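Local coordinates for protein adhesin (Neisseria meningitidis, PDB 5MY7) that acts as a lysozyme inhibitor and, as the name adhesin implies, probably takes part in adhesion to host cells, at residues K66-P71 with G88-G93. Residues are numbered along the deposited sequence; the frame is centred on the assembly and turned at random.
Sequences KRVQMP and GGYVLG
The backbone O of Tyr90 lies against the thioether of Met70, 3.5 Å from SD and 3.6 Å from CG; this is van der Waals packing. The Met70 side chain rests on the backbone as well as the side chains of the facing segment, and the two segments are not paired as strands. Met70 bends at its last torsion (chi3 -84°), which turns the methyl CE toward Leu92. Met70 SD thereby sits between two side chains of the facing segment, 3.9 Å from Tyr90 CB and 4.0 Å from Leu92 CB, with the Leu92 side chain running nearly perpendicular to that of Met70. Two residues earlier on the strand, one methyl of Val68 extends the apolar patch: CG1 approaches CD1 of the Tyr90 ring obliquely, at 3.9 Å. Strand 66-71 is an edge strand of one antiparallel four-stranded sheet, backbone hydrogen-bonded to strand 56-63, Val68 with Ala61 and Met70 with Ala59. Leu92 belongs to the other sheet, between strands 82-84 and 107-110, so the contact joins the edge of the first sheet to the second, where Pro71 also bonds through its backbone with Gly85 next to strand 82-84; Tyr84 and Ala61 also touch Met70, and Ile63 and Ile109 touch Tyr90.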
# COMPACT_ATOMS: atom_id res chain seq x y z
N LYS A 66 8.57 12.37 -1.49
CA LYS A 66 7.95 12.64 -0.21
C LYS A 66 7.34 11.35 0.36
O LYS A 66 6.63 10.58 -0.35
CB LYS A 66 6.88 13.70 -0.36
CG LYS A 66 6.14 13.95 0.96
CD LYS A 66 5.05 15.00 0.89
CE LYS A 66 4.31 15.19 2.21
NZ LYS A 66 5.23 15.61 3.33
N ARG A 67 7.60 11.11 1.65
CA ARG A 67 7.06 9.96 2.34
C ARG A 67 5.55 10.27 2.65
O ARG A 67 5.22 11.25 3.34
CB ARG A 67 7.88 9.66 3.58
CG ARG A 67 7.55 8.36 4.22
CD ARG A 67 8.68 7.81 5.11
NE ARG A 67 9.83 7.23 4.37
CZ ARG A 67 9.80 6.11 3.61
NH1 ARG A 67 8.67 5.35 3.41
NH2 ARG A 67 10.95 5.74 3.02
N VAL A 68 4.69 9.41 2.11
CA VAL A 68 3.19 9.48 2.33
C VAL A 68 2.76 8.29 3.18
O VAL A 68 2.78 7.15 2.70
CB VAL A 68 2.47 9.50 0.96
CG1 VAL A 68 0.94 9.54 1.13
CG2 VAL A 68 2.98 10.70 0.12
N GLN A 69 2.43 8.56 4.46
CA GLN A 69 2.04 7.47 5.38
C GLN A 69 0.50 7.29 5.38
O GLN A 69 -0.24 8.24 5.61
CB GLN A 69 2.57 7.70 6.83
CG GLN A 69 2.28 6.46 7.71
CD GLN A 69 3.06 6.33 8.99
OE1 GLN A 69 4.24 6.69 9.08
NE2 GLN A 69 2.42 5.77 9.99
N MET A 70 0.07 6.10 5.06
CA MET A 70 -1.38 5.75 4.95
C MET A 70 -1.76 4.71 6.02
O MET A 70 -1.31 3.55 5.97
CB MET A 70 -1.63 5.18 3.55
CG MET A 70 -1.32 6.17 2.41
SD MET A 70 -1.33 5.43 0.75
CE MET A 70 0.35 4.84 0.77
N PRO A 71 -2.52 5.13 7.06
CA PRO A 71 -2.90 4.16 8.10
C PRO A 71 -3.81 3.05 7.58
O PRO A 71 -4.65 3.34 6.71
CB PRO A 71 -3.72 5.00 9.09
CG PRO A 71 -4.26 6.12 8.26
CD PRO A 71 -3.14 6.44 7.30
N GLY A 88 -9.78 11.76 1.00
CA GLY A 88 -8.99 12.97 0.75
C GLY A 88 -7.49 12.82 0.63
O GLY A 88 -6.80 13.78 0.22
N GLY A 89 -6.98 11.66 1.03
CA GLY A 89 -5.60 11.31 0.88
C GLY A 89 -5.36 10.26 -0.22
O GLY A 89 -6.27 9.78 -0.94
N TYR A 90 -4.10 9.85 -0.33
CA TYR A 90 -3.74 8.69 -1.16
C TYR A 90 -4.31 7.42 -0.53
O TYR A 90 -4.33 7.28 0.72
CB TYR A 90 -2.20 8.57 -1.34
CG TYR A 90 -1.62 9.61 -2.30
CD1 TYR A 90 -1.24 10.88 -1.85
CD2 TYR A 90 -1.41 9.31 -3.64
CE1 TYR A 90 -0.73 11.82 -2.73
CE2 TYR A 90 -0.89 10.25 -4.53
CZ TYR A 90 -0.55 11.51 -4.06
OH TYR A 90 -0.02 12.45 -4.92
N VAL A 91 -4.66 6.44 -1.38
CA VAL A 91 -5.22 5.16 -0.92
C VAL A 91 -4.51 3.99 -1.62
O VAL A 91 -4.49 3.92 -2.88
CB VAL A 91 -6.76 5.10 -1.19
CG1 VAL A 91 -7.33 3.72 -0.82
CG2 VAL A 91 -7.48 6.20 -0.39
N LEU A 92 -3.97 3.08 -0.81
CA LEU A 92 -3.29 1.88 -1.30
C LEU A 92 -4.18 0.65 -1.12
O LEU A 92 -4.69 0.42 -0.01
CB LEU A 92 -1.92 1.70 -0.65
CG LEU A 92 -0.99 0.56 -1.18
CD1 LEU A 92 0.46 0.92 -0.90
CD2 LEU A 92 -1.27 -0.83 -0.62
N GLY A 93 -4.36 -0.14 -2.19
CA GLY A 93 -5.09 -1.41 -2.12
C GLY A 93 -4.21 -2.62 -2.49
O GLY A 93 -3.37 -2.53 -3.44